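Local coordinates for protein regulator of nonsense transcripts 2 (Homo sapiens, PDB 4CEM) that probably acts as a scaffold factor in nonsense-mediated mRNA decay, using MIF4G domains to bring partner proteins together, at residues 45-59 with 76-89. Numbering follows the deposited sequence.
Sequences FSRLDSSIKKNTAFV and DFNGLNLSKYIAEA. Unlike the reference sequence in segment 45-59: I52 (reference Leu).
N55 and Y85 meet at one end of a MIF4G domain, an all-helical fold of the HEAT-like kind, and show how one asparagine can brace its own loop while packing against the neighbouring one. The side chain of N55 leaves helix 52-61 with CG anti to the carbonyl carbon (chi1 -80°), which sets CB squarely over the Y85 ring, 3.6 Å from the ring centroid in a CH-pi contact. Beyond CB, the amide lies nearly flat against that ring, the two planes 18° apart. OD1 points to the loop 80-85, with CB of L80 and CD2 of L82 beside it; N81 O is also near but, being an acceptor too, makes no bond with it. ND2 of N55 donates to two carbonyls of its own segment, S51 O (2.9 Å) and D49 O (3.3 Å). N81 N donates to D49 O (2.8 Å) from the opposite face of its carbonyl, while D49 N donates to G79 O (3.1 Å); together the two backbone bonds form a lone beta bridge, D49 with L80, in an otherwise helical domain. An alanine here removes the amide, and the loop 49-51 would probably be less firmly tied to helix 52-61, D49 O keeping N81 N and S51 O the backbone N. Deeper in, F58 sets CB against L80 CD1, while CE2 of its ring meets L82 CD1 and CZ meets F77 CB; F113 of helix 103-116 meets F77 edge-to-face. Near F45, N81 OD1 accepts S83 N at 3.0 Å, closing an Asx turn, and N81 ND2 makes a weak bond of 3.3 Å to F45 O.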
loop_
_atom_site.group_PDB
_atom_site.type_symbol
_atom_site.label_atom_id
_atom_site.label_comp_id
_atom_site.label_asym_id
_atom_site.label_seq_id
_atom_site.Cartn_x
_atom_site.Cartn_y
_atom_site.Cartn_z
ATOM N N PHE A 45 0.570 6.284 -34.917
ATOM C CA PHE A 45 1.416 7.228 -34.191
ATOM C C PHE A 45 1.705 8.484 -34.999
ATOM O O PHE A 45 1.860 9.561 -34.423
ATOM C CB PHE A 45 2.718 6.555 -33.747
ATOM C CG PHE A 45 2.531 5.606 -32.599
ATOM C CD1 PHE A 45 2.296 6.092 -31.316
ATOM C CD2 PHE A 45 2.544 4.236 -32.799
ATOM C CE1 PHE A 45 2.101 5.226 -30.255
ATOM C CE2 PHE A 45 2.344 3.365 -31.741
ATOM C CZ PHE A 45 2.123 3.860 -30.469
ATOM N N SER A 46 1.749 8.344 -36.328
ATOM C CA SER A 46 1.972 9.475 -37.241
ATOM C C SER A 46 0.982 10.595 -37.026
ATOM O O SER A 46 1.337 11.766 -37.125
ATOM C CB SER A 46 1.843 9.034 -38.700
ATOM O OG SER A 46 2.611 7.877 -38.943
ATOM N N ARG A 47 -0.267 10.219 -36.761
ATOM C CA ARG A 47 -1.357 11.180 -36.653
ATOM C C ARG A 47 -1.500 11.808 -35.277
ATOM O O ARG A 47 -2.280 12.739 -35.118
ATOM C CB ARG A 47 -2.678 10.527 -37.019
ATOM C CG ARG A 47 -2.715 9.948 -38.414
ATOM C CD ARG A 47 -4.156 9.717 -38.829
ATOM N NE ARG A 47 -4.337 8.414 -39.458
ATOM C CZ ARG A 47 -5.514 7.815 -39.638
ATOM N NH1 ARG A 47 -6.649 8.396 -39.243
ATOM N NH2 ARG A 47 -5.556 6.623 -40.231
ATOM N N LEU A 48 -0.798 11.288 -34.276
ATOM C CA LEU A 48 -0.748 11.954 -32.984
ATOM C C LEU A 48 0.426 12.910 -33.073
ATOM O O LEU A 48 1.271 12.767 -33.962
ATOM C CB LEU A 48 -0.580 10.943 -31.849
ATOM C CG LEU A 48 -1.641 9.829 -31.789
ATOM C CD1 LEU A 48 -1.390 8.932 -30.593
ATOM C CD2 LEU A 48 -3.059 10.384 -31.744
ATOM N N ASP A 49 0.492 13.893 -32.183
ATOM C CA ASP A 49 1.522 14.911 -32.324
ATOM C C ASP A 49 2.716 14.664 -31.400
ATOM O O ASP A 49 2.553 14.337 -30.225
ATOM C CB ASP A 49 0.930 16.319 -32.175
ATOM C CG ASP A 49 1.096 16.880 -30.809
ATOM O OD1 ASP A 49 0.695 16.192 -29.849
ATOM O OD2 ASP A 49 1.622 18.007 -30.695
ATOM N N SER A 50 3.913 14.822 -31.965
ATOM C CA SER A 50 5.175 14.586 -31.260
ATOM C C SER A 50 5.815 15.863 -30.734
ATOM O O SER A 50 6.981 15.841 -30.350
ATOM C CB SER A 50 6.182 13.936 -32.209
ATOM O OG SER A 50 5.557 12.979 -33.029
ATOM N N SER A 51 5.083 16.970 -30.710
ATOM C CA SER A 51 5.716 18.238 -30.393
ATOM C C SER A 51 6.415 18.108 -29.043
ATOM O O SER A 51 5.900 17.448 -28.143
ATOM C CB SER A 51 4.708 19.400 -30.399
ATOM O OG SER A 51 4.269 19.720 -29.097
ATOM N N ILE A 52 7.601 18.704 -28.929
ATOM C CA ILE A 52 8.358 18.720 -27.681
ATOM C C ILE A 52 7.615 19.534 -26.643
ATOM O O ILE A 52 7.548 19.131 -25.484
ATOM C CB ILE A 52 9.804 19.270 -27.868
ATOM C CG1 ILE A 52 10.717 18.162 -28.400
ATOM C CG2 ILE A 52 10.390 19.803 -26.559
ATOM C CD1 ILE A 52 12.177 18.556 -28.491
ATOM N N LYS A 53 7.045 20.661 -27.057
ATOM C CA LYS A 53 6.317 21.525 -26.124
ATOM C C LYS A 53 5.240 20.721 -25.383
ATOM O O LYS A 53 5.235 20.659 -24.150
ATOM C CB LYS A 53 5.666 22.728 -26.835
ATOM C CG LYS A 53 6.421 23.267 -28.048
ATOM C CD LYS A 53 5.978 24.685 -28.421
ATOM C CE LYS A 53 6.527 25.113 -29.785
ATOM N NZ LYS A 53 6.626 26.594 -29.946
ATOM N N LYS A 54 4.360 20.073 -26.146
ATOM C CA LYS A 54 3.182 19.424 -25.572
ATOM C C LYS A 54 3.539 18.176 -24.781
ATOM O O LYS A 54 3.082 17.999 -23.652
ATOM C CB LYS A 54 2.148 19.117 -26.659
ATOM C CG LYS A 54 1.699 20.378 -27.380
ATOM C CD LYS A 54 0.204 20.472 -27.622
ATOM C CE LYS A 54 -0.210 21.933 -27.782
ATOM N NZ LYS A 54 -1.533 22.090 -28.448
ATOM N N ASN A 55 4.376 17.327 -25.356
ATOM C CA ASN A 55 4.821 16.134 -24.648
ATOM C C ASN A 55 5.562 16.447 -23.361
ATOM O O ASN A 55 5.427 15.720 -22.380
ATOM C CB ASN A 55 5.670 15.249 -25.550
ATOM C CG ASN A 55 4.825 14.407 -26.473
ATOM O OD1 ASN A 55 4.539 13.249 -26.174
ATOM N ND2 ASN A 55 4.391 14.988 -27.584
ATOM N N THR A 56 6.323 17.536 -23.352
ATOM C CA THR A 56 7.053 17.937 -22.147
ATOM C C THR A 56 6.078 18.486 -21.126
ATOM O O THR A 56 6.178 18.167 -19.946
ATOM C CB THR A 56 8.152 18.976 -22.450
ATOM O OG1 THR A 56 9.024 18.447 -23.459
ATOM C CG2 THR A 56 8.955 19.287 -21.191
ATOM N N ALA A 57 5.128 19.296 -21.586
ATOM C CA ALA A 57 4.071 19.805 -20.713
ATOM C C ALA A 57 3.370 18.639 -20.023
ATOM O O ALA A 57 3.212 18.629 -18.797
ATOM C CB ALA A 57 3.070 20.626 -21.506
ATOM N N PHE A 58 2.996 17.637 -20.816
ATOM C CA PHE A 58 2.290 16.483 -20.295
ATOM C C PHE A 58 3.116 15.734 -19.259
ATOM O O PHE A 58 2.611 15.424 -18.176
ATOM C CB PHE A 58 1.864 15.543 -21.422
ATOM C CG PHE A 58 1.014 14.404 -20.950
ATOM C CD1 PHE A 58 -0.244 14.644 -20.418
ATOM C CD2 PHE A 58 1.480 13.095 -21.005
ATOM C CE1 PHE A 58 -1.031 13.603 -19.958
ATOM C CE2 PHE A 58 0.693 12.048 -20.557
ATOM C CZ PHE A 58 -0.565 12.304 -20.034
ATOM N N VAL A 59 4.387 15.469 -19.572
ATOM C CA VAL A 59 5.285 14.808 -18.620
ATOM C C VAL A 59 5.352 15.552 -17.291
ATOM O O VAL A 59 5.503 14.933 -16.241
ATOM C CB VAL A 59 6.713 14.650 -19.181
ATOM C CG1 VAL A 59 7.697 14.253 -18.078
ATOM C CG2 VAL A 59 6.721 13.616 -20.302
ATOM N N ASP A 76 -5.524 14.525 -22.942
ATOM C CA ASP A 76 -4.223 14.916 -23.457
ATOM C C ASP A 76 -3.449 13.705 -23.932
ATOM O O ASP A 76 -2.939 13.695 -25.056
ATOM C CB ASP A 76 -3.408 15.653 -22.398
ATOM C CG ASP A 76 -4.001 16.996 -22.034
ATOM O OD1 ASP A 76 -4.866 17.509 -22.793
ATOM O OD2 ASP A 76 -3.603 17.538 -20.976
ATOM N N PHE A 77 -3.357 12.687 -23.082
ATOM C CA PHE A 77 -2.650 11.461 -23.441
ATOM C C PHE A 77 -3.022 10.957 -24.837
ATOM O O PHE A 77 -2.138 10.635 -25.639
ATOM C CB PHE A 77 -2.920 10.364 -22.411
ATOM C CG PHE A 77 -2.240 9.057 -22.722
ATOM C CD1 PHE A 77 -0.958 8.801 -22.263
ATOM C CD2 PHE A 77 -2.888 8.079 -23.465
ATOM C CE1 PHE A 77 -0.331 7.602 -22.542
ATOM C CE2 PHE A 77 -2.270 6.873 -23.742
ATOM C CZ PHE A 77 -0.987 6.634 -23.284
ATOM N N ASN A 78 -4.318 10.906 -25.140
ATOM C CA ASN A 78 -4.751 10.304 -26.397
ATOM C C ASN A 78 -4.323 11.059 -27.647
ATOM O O ASN A 78 -4.321 10.484 -28.740
ATOM C CB ASN A 78 -6.259 10.044 -26.407
ATOM C CG ASN A 78 -6.635 8.823 -25.573
ATOM O OD1 ASN A 78 -6.030 7.752 -25.709
ATOM N ND2 ASN A 78 -7.624 8.983 -24.692
ATOM N N GLY A 79 -3.955 12.329 -27.489
ATOM C CA GLY A 79 -3.548 13.164 -28.619
ATOM C C GLY A 79 -2.046 13.256 -28.865
ATOM O O GLY A 79 -1.617 13.716 -29.925
ATOM N N LEU A 80 -1.256 12.819 -27.888
ATOM C CA LEU A 80 0.191 12.933 -27.934
ATOM C C LEU A 80 0.859 11.657 -28.443
ATOM O O LEU A 80 0.389 10.554 -28.189
ATOM C CB LEU A 80 0.732 13.222 -26.534
ATOM C CG LEU A 80 0.253 14.452 -25.772
ATOM C CD1 LEU A 80 0.965 14.523 -24.437
ATOM C CD2 LEU A 80 0.523 15.713 -26.569
ATOM N N ASN A 81 1.969 11.821 -29.156
ATOM C CA ASN A 81 2.865 10.707 -29.459
ATOM C C ASN A 81 3.986 10.738 -28.439
ATOM O O ASN A 81 4.923 11.515 -28.569
ATOM C CB ASN A 81 3.430 10.811 -30.883
ATOM C CG ASN A 81 4.332 9.642 -31.246
ATOM O OD1 ASN A 81 4.852 8.942 -30.379
ATOM N ND2 ASN A 81 4.508 9.418 -32.538
ATOM N N LEU A 82 3.879 9.886 -27.426
ATOM C CA LEU A 82 4.835 9.868 -26.317
ATOM C C LEU A 82 5.951 8.837 -26.526
ATOM O O LEU A 82 6.707 8.554 -25.598
ATOM C CB LEU A 82 4.088 9.618 -24.995
ATOM C CG LEU A 82 3.283 10.808 -24.442
ATOM C CD1 LEU A 82 2.092 10.339 -23.624
ATOM C CD2 LEU A 82 4.150 11.738 -23.604
ATOM N N SER A 83 6.065 8.309 -27.748
ATOM C CA SER A 83 7.076 7.303 -28.094
ATOM C C SER A 83 8.476 7.610 -27.584
ATOM O O SER A 83 9.172 6.702 -27.137
ATOM C CB SER A 83 7.159 7.108 -29.605
ATOM O OG SER A 83 6.089 6.315 -30.076
ATOM N N LYS A 84 8.885 8.878 -27.656
ATOM C CA LYS A 84 10.228 9.285 -27.260
ATOM C C LYS A 84 10.350 9.702 -25.802
ATOM O O LYS A 84 11.463 9.937 -25.333
ATOM C CB LYS A 84 10.708 10.438 -28.142
ATOM C CG LYS A 84 10.911 10.072 -29.606
ATOM C CD LYS A 84 11.289 11.309 -30.411
ATOM C CE LYS A 84 10.941 11.178 -31.891
ATOM N NZ LYS A 84 11.836 10.231 -32.620
ATOM N N TYR A 85 9.234 9.802 -25.077
ATOM C CA TYR A 85 9.255 10.422 -23.741
ATOM C C TYR A 85 8.904 9.460 -22.594
ATOM O O TYR A 85 8.574 9.892 -21.481
ATOM C CB TYR A 85 8.338 11.647 -23.725
ATOM C CG TYR A 85 8.611 12.623 -24.848
ATOM C CD1 TYR A 85 8.128 12.381 -26.134
ATOM C CD2 TYR A 85 9.355 13.788 -24.631
ATOM C CE1 TYR A 85 8.374 13.265 -27.170
ATOM C CE2 TYR A 85 9.610 14.681 -25.666
ATOM C CZ TYR A 85 9.113 14.411 -26.931
ATOM O OH TYR A 85 9.343 15.272 -27.975
ATOM N N ILE A 86 9.025 8.161 -22.855
ATOM C CA ILE A 86 8.701 7.142 -21.864
ATOM C C ILE A 86 9.507 7.347 -20.589
ATOM O O ILE A 86 8.942 7.518 -19.510
ATOM C CB ILE A 86 8.939 5.706 -22.403
ATOM C CG1 ILE A 86 7.985 5.385 -23.562
ATOM C CG2 ILE A 86 8.751 4.674 -21.302
ATOM C CD1 ILE A 86 6.521 5.403 -23.178
ATOM N N ALA A 87 10.828 7.348 -20.718
ATOM C CA ALA A 87 11.717 7.435 -19.558
ATOM C C ALA A 87 11.388 8.632 -18.680
ATOM O O ALA A 87 11.410 8.523 -17.457
ATOM C CB ALA A 87 13.169 7.485 -20.004
ATOM N N GLU A 88 11.059 9.759 -19.307
ATOM C CA GLU A 88 10.727 10.994 -18.583
ATOM C C GLU A 88 9.371 10.866 -17.889
ATOM O O GLU A 88 9.230 11.216 -16.716
ATOM C CB GLU A 88 10.710 12.205 -19.532
ATOM C CG GLU A 88 12.023 12.474 -20.267
ATOM C CD GLU A 88 12.144 11.727 -21.594
ATOM O OE1 GLU A 88 12.054 10.475 -21.608
ATOM O OE2 GLU A 88 12.331 12.394 -22.636
ATOM N N ALA A 89 8.386 10.348 -18.623
ATOM C CA ALA A 89 7.041 10.124 -18.098
ATOM C C ALA A 89 7.061 9.136 -16.935
ATOM O O ALA A 89 6.406 9.345 -15.919
ATOM C CB ALA A 89 6.122 9.625 -19.200
#